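Local coordinates for cytochrome C-type biogenesis protein ccmF (Thermus thermophilus, PDB 6ZMQ), which binds heme b and, as a membrane-bound cytochrome c heme lyase, probably takes part in attaching heme to cytochrome c during its maturation, at residues M547-V552 and E615-R620; A562-L567 and R578-P583; D601-L606 and L621-L626. All blocks are in the same frame, centred on the assembly; numbering follows the deposited sequence.

In the fold
All three contacts lie in the strand-rich part of the chain that follows helix 501-525 and ends where helix 627-644 begins. Contact 1 lays the loop 547-552 on strand 617-625, whose later half pairs with strand 603-608 in contact 3; their centres are about 20 Å apart, and Met547 touches Leu621 between them. Contact 2 is a hairpin of a second four-stranded sheet, its centre about 9 Å from that of contact 1. Its segments fall in sequence between the two of contact 1, whereas contacts 1 and 3 alternate along the chain. Loop 547-552, which touches strand 617-625 and strand 561-566, packs the two four-stranded sheets together, and strand 617-625 leads into helix 627-644.

Contact 1: residues M547-V552 and E615-R620; sequences MTFQGV and EWASLR. With LMT (dodecyl-beta-D-maltoside), chain D.
The ring of Phe549 meets strand 617-625 with its edge, fitting against both Ala617 and Leu619. Its CZ lies 3.6 Å from Ala617 CB, while CD2 is 3.6 Å from Leu619 CD1, both methyls near the ring plane. With CG swung anti to the backbone N (chi1 -155°), the phenyl group reaches down from the loop between these two positions. Leu619 divides its branches: CD1 serves the ring, and CD2 turns to Met547, whose SD is 4.1 Å away as the two side chains pass one another head to tail. Val552 CG1 adds a looser touch on Ala617 CB, at 4.4 Å.

The pattern illustrates strand alternation: Ala617 and Leu619 turn toward the loop, Ser618 and Arg620 away from it. The strand is an inner one of its antiparallel sheet, bonded through its backbone to Leu534 and Lys532. The loop lies on one face of that sheet through apolar contacts, with no hydrogen bond across.

The other face is polar. Ser618 OG is hydrogen-bonded to Lys532 O, and Arg620 NH2 comes within 3.4 Å of O6B of a dodecyl maltoside, while long, weak ion pairs link Arg620 to Glu529, Glu531, Asp608 and Asp610.

Contact 2: residues A562-L567 and R578-P583; sequences AVEALL and RLHFYP
Leu579 fills the apolar centre, its CD2 methyl packed 3.9 Å from Ala565 CB on the neighbouring strand and 3.7 Å from Leu567 CD1, which comes in at about a right angle. The chi1 of 52° sets Leu579 CG between its backbone N and carbonyl carbon, and from there the branch leans across to the opposite strand. Further along the same face, Val563 CG2 rests 3.7 Å from Phe581 CB, with the ring of Pro583 just beyond it.

Below these side chains the two strands run antiparallel as the arms of a beta hairpin. Val563 N donates to Phe581 O over 3.0 Å in a nearly straight bond (168° at the hydrogen). At the next hydrogen-bonded pair, two residues along, the bond from Ala565 N to Leu579 O is weak, at 3.4 Å.

The other face carries the polar groups. Glu564 bends at chi2 and brings its carboxylate back over one face of the His580 imidazole, OE2 lying 3.5 Å from CE1, with the two planes 73° apart. Leu566 instead lays a methyl over a flat charged group: its CD2 is 3.4 Å from NH1 of Arg578, above one face of the guanidinium. Glu564 OE1 and Arg578 NH1 stay 5.2 Å apart, not in contact, though opposite charges at that range may attract weakly.

The hairpin forms the inner pair of a four-stranded antiparallel sheet. Ala562 bonds through its backbone to Leu555 of strand 554-556, His580 does so to Val594 of strand 593-594, and the Phe581 ring meets that of Phe609, which follows strand 603-608 of the other sheet.

Contact 3: residues D601-L606 and L621-L626; sequences DYYFLL and LIVTPL
Leu606 can be followed outward atom by atom against Ile622, its partner on the opposite strand. CB sits 3.6 Å from Ile622 CG1, and CG remains within 4.0 Å of that same CG1. The two tips then part: CD2 stays with Ile622 CG1 at 3.7 Å, while CD1 reaches Ile622 CD1 at 4.2 Å. With CG anti to the backbone N (chi1 -179°), the isobutyl group lies obliquely across the isoleucine.

Beneath them is a classic antiparallel hydrogen-bonded pair within the beta hairpin of strands 603-608 and 617-625. Leu606 N donates to Ile622 O over 3.0 Å, and Ile622 N returns a bond to Leu606 O, also 3.0 Å long. Towards the end of the hairpin nearer the membrane helix, Leu626 N adds a weak bond of 3.3 Å to Tyr602 O, just before helix 627-644 begins.

On the opposite face, the side chains of Leu605 and Val623 run alongside each other in the same direction, with Leu605 CD2 3.7 Å from Val623 CG2. The Leu606 face is turned to helix 224-247: Tyr246 touches both Leu606 and Ile622, and its hydroxyl is hydrogen-bonded to Thr624 OG1. Phe604 stacks edge-to-face with Trp631 of helix 627-644.

Contact 1: residues M547-V552 and E615-R620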
loop_
_atom_site.group_PDB
_atom_site.type_symbol
_atom_site.label_atom_id
_atom_site.label_comp_id
_atom_site.label_asym_id
_atom_site.label_seq_id
_atom_site.Cartn_x
_atom_site.Cartn_y
_atom_site.Cartn_z
ATOM N N MET A 547 -0.694 30.354 22.430
ATOM C CA MET A 547 -0.677 29.348 23.477
ATOM C C MET A 547 0.171 29.842 24.646
ATOM O O MET A 547 0.841 30.868 24.550
ATOM C CB MET A 547 -0.146 28.037 22.911
ATOM C CG MET A 547 1.128 28.259 22.148
ATOM S SD MET A 547 1.987 26.788 21.612
ATOM C CE MET A 547 2.409 27.347 19.971
ATOM N N THR A 548 0.145 29.107 25.763
ATOM C CA THR A 548 1.013 29.379 26.908
ATOM C C THR A 548 1.180 28.102 27.725
ATOM O O THR A 548 0.333 27.207 27.688
ATOM C CB THR A 548 0.484 30.518 27.803
ATOM O OG1 THR A 548 1.359 30.695 28.924
ATOM C CG2 THR A 548 -0.917 30.228 28.303
ATOM N N PHE A 549 2.284 28.031 28.468
ATOM C CA PHE A 549 2.660 26.836 29.219
ATOM C C PHE A 549 1.971 26.832 30.581
ATOM O O PHE A 549 1.937 27.851 31.275
ATOM C CB PHE A 549 4.189 26.776 29.357
ATOM C CG PHE A 549 4.751 25.382 29.565
ATOM C CD1 PHE A 549 4.558 24.698 30.750
ATOM C CD2 PHE A 549 5.444 24.747 28.549
ATOM C CE1 PHE A 549 5.062 23.431 30.930
ATOM C CE2 PHE A 549 5.950 23.474 28.724
ATOM C CZ PHE A 549 5.748 22.819 29.920
ATOM N N GLN A 550 1.423 25.667 30.961
ATOM C CA GLN A 550 0.705 25.516 32.224
ATOM C C GLN A 550 1.128 24.305 33.050
ATOM O O GLN A 550 0.413 23.937 33.986
ATOM C CB GLN A 550 -0.805 25.438 31.989
ATOM C CG GLN A 550 -1.435 26.750 31.641
ATOM C CD GLN A 550 -2.869 26.598 31.223
ATOM O OE1 GLN A 550 -3.302 25.529 30.781
ATOM N NE2 GLN A 550 -3.636 27.655 31.418
ATOM N N GLY A 551 2.237 23.665 32.726
ATOM C CA GLY A 551 2.776 22.596 33.537
ATOM C C GLY A 551 2.912 21.304 32.758
ATOM O O GLY A 551 2.613 21.219 31.567
ATOM N N VAL A 552 3.397 20.288 33.467
ATOM C CA VAL A 552 3.423 18.919 32.980
ATOM C C VAL A 552 2.602 18.082 33.958
ATOM O O VAL A 552 2.544 18.388 35.156
ATOM C CB VAL A 552 4.874 18.383 32.823
ATOM C CG1 VAL A 552 5.686 19.275 31.875
ATOM C CG2 VAL A 552 5.618 18.247 34.147
ATOM N N GLU A 615 12.220 20.048 34.785
ATOM C CA GLU A 615 11.180 20.889 35.378
ATOM C C GLU A 615 10.660 21.991 34.451
ATOM O O GLU A 615 9.672 22.644 34.811
ATOM C CB GLU A 615 11.662 21.534 36.697
ATOM C CG GLU A 615 12.467 20.632 37.670
ATOM C CD GLU A 615 11.613 19.668 38.496
ATOM O OE1 GLU A 615 10.491 20.043 38.902
ATOM O OE2 GLU A 615 12.061 18.516 38.708
ATOM N N TRP A 616 11.287 22.230 33.294
ATOM C CA TRP A 616 10.744 23.108 32.261
ATOM C C TRP A 616 10.642 22.246 31.011
ATOM O O TRP A 616 11.297 21.206 30.946
ATOM C CB TRP A 616 11.637 24.343 32.020
ATOM C CG TRP A 616 12.923 24.173 31.177
ATOM C CD1 TRP A 616 13.795 23.112 31.147
ATOM C CD2 TRP A 616 13.514 25.184 30.340
ATOM N NE1 TRP A 616 14.833 23.377 30.281
ATOM C CE2 TRP A 616 14.692 24.645 29.785
ATOM C CE3 TRP A 616 13.144 26.486 29.992
ATOM C CZ2 TRP A 616 15.505 25.367 28.898
ATOM C CZ3 TRP A 616 13.959 27.204 29.113
ATOM C CH2 TRP A 616 15.120 26.641 28.579
ATOM N N ALA A 617 9.789 22.597 30.056
ATOM C CA ALA A 617 9.757 21.777 28.851
ATOM C C ALA A 617 9.792 22.608 27.573
ATOM O O ALA A 617 9.487 23.800 27.561
ATOM C CB ALA A 617 8.533 20.863 28.861
ATOM N N SER A 618 10.134 21.928 26.477
ATOM C CA SER A 618 10.155 22.492 25.134
ATOM C C SER A 618 8.873 22.131 24.394
ATOM O O SER A 618 8.068 21.328 24.869
ATOM C CB SER A 618 11.371 22.002 24.340
ATOM O OG SER A 618 11.170 22.158 22.944
ATOM N N LEU A 619 8.664 22.789 23.251
ATOM C CA LEU A 619 7.521 22.557 22.380
ATOM C C LEU A 619 7.931 22.751 20.925
ATOM O O LEU A 619 8.844 23.524 20.624
ATOM C CB LEU A 619 6.373 23.516 22.699
ATOM C CG LEU A 619 5.378 23.174 23.804
ATOM C CD1 LEU A 619 5.828 23.821 25.093
ATOM C CD2 LEU A 619 3.996 23.648 23.432
ATOM N N ARG A 620 7.255 22.046 20.018
ATOM C CA ARG A 620 7.317 22.335 18.588
ATOM C C ARG A 620 5.895 22.437 18.044
ATOM O O ARG A 620 5.022 21.642 18.402
ATOM C CB ARG A 620 8.136 21.271 17.817
ATOM C CG ARG A 620 8.141 21.440 16.287
ATOM C CD ARG A 620 9.427 20.963 15.624
ATOM N NE ARG A 620 9.302 19.663 14.966
ATOM C CZ ARG A 620 10.327 18.995 14.440
ATOM N NH1 ARG A 620 11.550 19.507 14.490
ATOM N NH2 ARG A 620 10.135 17.817 13.861
HETATM C C1B LMT D . 10.602 17.659 6.212
HETATM C C2B LMT D . 11.763 18.606 5.766
HETATM C C3B LMT D . 12.362 19.487 6.912
HETATM C C4B LMT D . 11.613 19.396 8.270
HETATM C C5B LMT D . 11.431 17.894 8.549
HETATM C C6B LMT D . 10.865 17.693 9.949
HETATM O O1B LMT D . 10.513 16.559 5.335
HETATM O O2B LMT D . 12.736 17.815 5.212
HETATM O O3B LMT D . 12.520 20.780 6.500
HETATM O "O4'" LMT D . 12.354 19.972 9.279
HETATM O O5B LMT D . 10.648 17.198 7.563
HETATM O O6B LMT D . 11.737 18.194 10.880
HETATM C "C1'" LMT D . 8.154 15.353 1.982
HETATM C "C2'" LMT D . 9.375 16.287 1.702
HETATM C "C3'" LMT D . 10.337 16.317 2.934
HETATM C "C4'" LMT D . 9.592 16.613 4.254
HETATM C "C5'" LMT D . 8.580 15.441 4.341
HETATM C "C6'" LMT D . 7.862 15.276 5.653
HETATM O "O1'" LMT D . 7.128 15.639 1.111
HETATM O "O2'" LMT D . 10.081 15.809 0.631
HETATM O "O3'" LMT D . 11.339 17.217 2.738
HETATM O "O5'" LMT D . 7.623 15.575 3.300
HETATM O "O6'" LMT D . 6.990 16.328 5.727
HETATM C C1 LMT D . 7.009 14.812 -0.038
HETATM C C2 LMT D . 5.535 14.721 -0.326
HETATM C C3 LMT D . 5.110 14.708 -1.766
HETATM C C4 LMT D . 5.133 13.290 -2.289
HETATM C C5 LMT D . 4.671 13.275 -3.716
HETATM C C6 LMT D . 3.877 12.059 -4.094
HETATM C C7 LMT D . 2.753 11.823 -3.123
HETATM C C8 LMT D . 1.548 11.359 -3.866
HETATM C C9 LMT D . 0.928 10.142 -3.264
HETATM C C10 LMT D . -0.235 9.739 -4.121
HETATM C C11 LMT D . -0.952 8.590 -3.497
HETATM C C12 LMT D . -2.415 8.654 -3.766
#

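Contact 2: residues A562-L567 and R578-P583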
loop_
_atom_site.group_PDB
_atom_site.type_symbol
_atom_site.label_atom_id
_atom_site.label_comp_id
_atom_site.label_asym_id
_atom_site.label_seq_id
_atom_site.Cartn_x
_atom_site.Cartn_y
_atom_site.Cartn_z
ATOM N N ALA A 562 3.190 8.280 30.787
ATOM C CA ALA A 562 2.993 9.368 29.849
ATOM C C ALA A 562 3.172 10.708 30.544
ATOM O O ALA A 562 2.877 10.859 31.733
ATOM C CB ALA A 562 1.607 9.278 29.214
ATOM N N VAL A 563 3.669 11.687 29.791
ATOM C CA VAL A 563 3.815 13.038 30.315
ATOM C C VAL A 563 3.259 14.053 29.328
ATOM O O VAL A 563 3.093 13.783 28.131
ATOM C CB VAL A 563 5.269 13.384 30.714
ATOM C CG1 VAL A 563 5.621 12.766 32.070
ATOM C CG2 VAL A 563 6.225 12.888 29.663
ATOM N N GLU A 564 2.984 15.243 29.863
ATOM C CA GLU A 564 1.998 16.175 29.340
ATOM C C GLU A 564 2.611 17.550 29.137
ATOM O O GLU A 564 3.604 17.891 29.776
ATOM C CB GLU A 564 0.806 16.284 30.326
ATOM C CG GLU A 564 -0.135 15.098 30.313
ATOM C CD GLU A 564 -0.925 14.985 29.041
ATOM O OE1 GLU A 564 -1.085 16.003 28.332
ATOM O OE2 GLU A 564 -1.341 13.857 28.719
ATOM N N ALA A 565 2.060 18.302 28.189
ATOM C CA ALA A 565 2.151 19.759 28.161
ATOM C C ALA A 565 0.738 20.301 27.964
ATOM O O ALA A 565 0.167 20.177 26.874
ATOM C CB ALA A 565 3.088 20.250 27.058
ATOM N N LEU A 566 0.177 20.901 29.012
ATOM C CA LEU A 566 -1.170 21.465 28.964
ATOM C C LEU A 566 -1.065 22.931 28.567
ATOM O O LEU A 566 -0.367 23.712 29.218
ATOM C CB LEU A 566 -1.883 21.331 30.303
ATOM C CG LEU A 566 -1.763 20.003 31.027
ATOM C CD1 LEU A 566 -0.468 20.023 31.807
ATOM C CD2 LEU A 566 -2.940 19.799 31.919
ATOM N N LEU A 567 -1.731 23.293 27.483
ATOM C CA LEU A 567 -1.626 24.615 26.891
ATOM C C LEU A 567 -2.950 25.350 27.093
ATOM O O LEU A 567 -3.875 24.807 27.697
ATOM C CB LEU A 567 -1.240 24.497 25.412
ATOM C CG LEU A 567 0.227 24.306 24.957
ATOM C CD1 LEU A 567 1.076 23.274 25.729
ATOM C CD2 LEU A 567 0.224 23.929 23.486
ATOM N N ARG A 578 -3.637 19.250 25.054
ATOM C CA ARG A 578 -2.728 18.373 25.794
ATOM C C ARG A 578 -1.984 17.432 24.848
ATOM O O ARG A 578 -2.439 16.308 24.616
ATOM C CB ARG A 578 -3.525 17.559 26.826
ATOM C CG ARG A 578 -4.132 18.302 28.038
ATOM C CD ARG A 578 -5.516 17.733 28.354
ATOM N NE ARG A 578 -6.261 18.503 29.347
ATOM C CZ ARG A 578 -6.102 18.359 30.661
ATOM N NH1 ARG A 578 -5.289 17.421 31.129
ATOM N NH2 ARG A 578 -6.804 19.093 31.510
ATOM N N LEU A 579 -0.814 17.858 24.363
ATOM C CA LEU A 579 0.073 17.020 23.556
ATOM C C LEU A 579 0.840 16.050 24.446
ATOM O O LEU A 579 0.959 16.265 25.655
ATOM C CB LEU A 579 1.064 17.875 22.772
ATOM C CG LEU A 579 1.810 18.860 23.669
ATOM C CD1 LEU A 579 3.149 19.130 23.119
ATOM C CD2 LEU A 579 1.062 20.185 23.772
ATOM N N HIS A 580 1.379 14.973 23.856
ATOM C CA HIS A 580 1.773 13.859 24.699
ATOM C C HIS A 580 3.258 13.538 24.547
ATOM O O HIS A 580 3.937 14.040 23.647
ATOM C CB HIS A 580 0.923 12.663 24.312
ATOM C CG HIS A 580 0.450 11.822 25.452
ATOM N ND1 HIS A 580 -0.873 11.796 25.836
ATOM C CD2 HIS A 580 1.085 10.918 26.233
ATOM C CE1 HIS A 580 -1.025 10.949 26.836
ATOM N NE2 HIS A 580 0.148 10.406 27.099
ATOM N N PHE A 581 3.761 12.693 25.450
ATOM C CA PHE A 581 5.134 12.204 25.344
ATOM C C PHE A 581 5.233 10.889 26.091
ATOM O O PHE A 581 4.612 10.745 27.149
ATOM C CB PHE A 581 6.121 13.190 25.963
ATOM C CG PHE A 581 7.410 13.314 25.223
ATOM C CD1 PHE A 581 7.962 12.231 24.560
ATOM C CD2 PHE A 581 8.089 14.518 25.217
ATOM C CE1 PHE A 581 9.151 12.356 23.884
ATOM C CE2 PHE A 581 9.282 14.648 24.536
ATOM C CZ PHE A 581 9.819 13.565 23.869
ATOM N N TYR A 582 6.041 9.950 25.596
ATOM C CA TYR A 582 6.284 8.742 26.374
ATOM C C TYR A 582 7.764 8.552 26.645
ATOM O O TYR A 582 8.516 8.232 25.714
ATOM C CB TYR A 582 5.763 7.489 25.684
ATOM C CG TYR A 582 4.358 7.610 25.242
ATOM C CD1 TYR A 582 3.361 7.899 26.158
ATOM C CD2 TYR A 582 4.009 7.348 23.927
ATOM C CE1 TYR A 582 2.064 8.006 25.763
ATOM C CE2 TYR A 582 2.705 7.408 23.527
ATOM C CZ TYR A 582 1.730 7.751 24.446
ATOM O OH TYR A 582 0.411 7.835 24.068
ATOM N N PRO A 583 8.257 8.345 27.970
ATOM C CA PRO A 583 9.605 7.630 28.647
ATOM C C PRO A 583 8.873 6.283 28.409
ATOM O O PRO A 583 7.993 6.007 29.162
ATOM C CB PRO A 583 9.618 8.370 29.972
ATOM C CG PRO A 583 9.047 9.678 29.602
ATOM C CD PRO A 583 7.755 9.166 29.054
#

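Contact 3: residues D601-L606 and L621-L626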
loop_
_atom_site.group_PDB
_atom_site.type_symbol
_atom_site.label_atom_id
_atom_site.label_comp_id
_atom_site.label_asym_id
_atom_site.label_seq_id
_atom_site.Cartn_x
_atom_site.Cartn_y
_atom_site.Cartn_z
ATOM N N ASP A 601 -11.665 23.892 9.396
ATOM C CA ASP A 601 -12.404 24.094 8.156
ATOM C C ASP A 601 -11.478 24.270 6.954
ATOM O O ASP A 601 -11.816 23.866 5.836
ATOM C CB ASP A 601 -13.366 25.274 8.352
ATOM C CG ASP A 601 -13.905 25.832 7.056
ATOM O OD1 ASP A 601 -14.895 25.270 6.544
ATOM O OD2 ASP A 601 -13.424 26.914 6.625
ATOM N N TYR A 602 -10.273 24.705 7.200
ATOM C CA TYR A 602 -9.371 24.835 6.053
ATOM C C TYR A 602 -8.084 24.182 6.504
ATOM O O TYR A 602 -7.139 24.341 5.737
ATOM C CB TYR A 602 -8.867 26.286 6.014
ATOM C CG TYR A 602 -9.556 27.386 5.229
ATOM C CD1 TYR A 602 -9.767 27.309 3.864
ATOM C CD2 TYR A 602 -9.872 28.583 5.853
ATOM C CE1 TYR A 602 -10.348 28.354 3.171
ATOM C CE2 TYR A 602 -10.446 29.634 5.176
ATOM C CZ TYR A 602 -10.684 29.521 3.828
ATOM O OH TYR A 602 -11.255 30.570 3.167
ATOM N N TYR A 603 -8.079 23.289 7.494
ATOM C CA TYR A 603 -6.739 23.267 8.083
ATOM C C TYR A 603 -6.493 22.049 8.976
ATOM O O TYR A 603 -7.381 21.230 9.231
ATOM C CB TYR A 603 -6.559 24.551 8.886
ATOM C CG TYR A 603 -5.222 25.200 8.886
ATOM C CD1 TYR A 603 -4.147 24.618 9.529
ATOM C CD2 TYR A 603 -5.047 26.439 8.285
ATOM C CE1 TYR A 603 -2.927 25.241 9.554
ATOM C CE2 TYR A 603 -3.825 27.071 8.299
ATOM C CZ TYR A 603 -2.766 26.468 8.934
ATOM O OH TYR A 603 -1.541 27.103 8.950
ATOM N N PHE A 604 -5.248 21.975 9.463
ATOM C CA PHE A 604 -4.732 21.019 10.440
ATOM C C PHE A 604 -3.603 21.733 11.178
ATOM O O PHE A 604 -2.795 22.405 10.533
ATOM C CB PHE A 604 -4.191 19.760 9.750
ATOM C CG PHE A 604 -4.623 18.482 10.392
ATOM C CD1 PHE A 604 -5.966 18.211 10.544
ATOM C CD2 PHE A 604 -3.701 17.541 10.810
ATOM C CE1 PHE A 604 -6.393 17.041 11.123
ATOM C CE2 PHE A 604 -4.114 16.357 11.394
ATOM C CZ PHE A 604 -5.469 16.112 11.553
ATOM N N LEU A 605 -3.534 21.602 12.504
ATOM C CA LEU A 605 -2.465 22.236 13.283
ATOM C C LEU A 605 -1.798 21.194 14.176
ATOM O O LEU A 605 -2.463 20.622 15.035
ATOM C CB LEU A 605 -3.037 23.374 14.143
ATOM C CG LEU A 605 -3.732 24.580 13.487
ATOM C CD1 LEU A 605 -4.552 25.358 14.507
ATOM C CD2 LEU A 605 -2.738 25.516 12.823
ATOM N N LEU A 606 -0.493 20.955 14.020
ATOM C CA LEU A 606 0.120 19.819 14.708
ATOM C C LEU A 606 1.000 20.279 15.864
ATOM O O LEU A 606 1.947 21.054 15.660
ATOM C CB LEU A 606 0.918 18.957 13.729
ATOM C CG LEU A 606 1.662 17.667 14.121
ATOM C CD1 LEU A 606 1.729 16.799 12.894
ATOM C CD2 LEU A 606 3.095 17.804 14.681
ATOM N N LEU A 621 5.645 23.438 17.203
ATOM C CA LEU A 621 4.313 23.609 16.617
ATOM C C LEU A 621 4.512 23.812 15.117
ATOM O O LEU A 621 5.238 24.728 14.699
ATOM C CB LEU A 621 3.553 24.755 17.287
ATOM C CG LEU A 621 2.123 25.222 16.947
ATOM C CD1 LEU A 621 2.105 26.285 15.900
ATOM C CD2 LEU A 621 1.200 24.094 16.538
ATOM N N ILE A 622 3.950 22.855 14.299
ATOM C CA ILE A 622 4.002 22.990 12.845
ATOM C C ILE A 622 2.603 23.304 12.313
ATOM O O ILE A 622 1.571 22.863 12.852
ATOM C CB ILE A 622 4.665 21.752 12.177
ATOM C CG1 ILE A 622 3.807 20.492 12.173
ATOM C CG2 ILE A 622 5.944 21.383 12.904
ATOM C CD1 ILE A 622 3.063 20.181 10.874
ATOM N N VAL A 623 2.579 24.094 11.236
ATOM C CA VAL A 623 1.360 24.661 10.667
ATOM C C VAL A 623 1.374 24.409 9.162
ATOM O O VAL A 623 2.308 24.829 8.458
ATOM C CB VAL A 623 1.236 26.165 10.987
ATOM C CG1 VAL A 623 0.206 26.823 10.108
ATOM C CG2 VAL A 623 0.884 26.391 12.437
ATOM N N THR A 624 0.369 23.669 8.688
ATOM C CA THR A 624 0.156 23.153 7.343
ATOM C C THR A 624 -1.296 23.341 6.920
ATOM O O THR A 624 -2.205 23.169 7.739
ATOM C CB THR A 624 0.471 21.649 7.285
ATOM O OG1 THR A 624 -0.314 20.966 8.274
ATOM C CG2 THR A 624 1.933 21.346 7.535
ATOM N N PRO A 625 -1.554 23.638 5.644
ATOM C CA PRO A 625 -2.935 23.754 5.163
ATOM C C PRO A 625 -3.442 22.502 4.463
ATOM O O PRO A 625 -2.684 21.752 3.842
ATOM C CB PRO A 625 -2.851 24.920 4.161
ATOM C CG PRO A 625 -1.414 25.454 4.275
ATOM C CD PRO A 625 -0.638 24.248 4.680
ATOM N N LEU A 626 -4.765 22.306 4.589
ATOM C CA LEU A 626 -5.571 21.351 3.807
ATOM C C LEU A 626 -5.122 19.893 3.961
ATOM O O LEU A 626 -5.354 19.066 3.080
ATOM C CB LEU A 626 -5.591 21.747 2.324
ATOM C CG LEU A 626 -6.370 23.022 1.989
ATOM C CD1 LEU A 626 -5.645 23.867 0.947
ATOM C CD2 LEU A 626 -7.785 22.693 1.539
#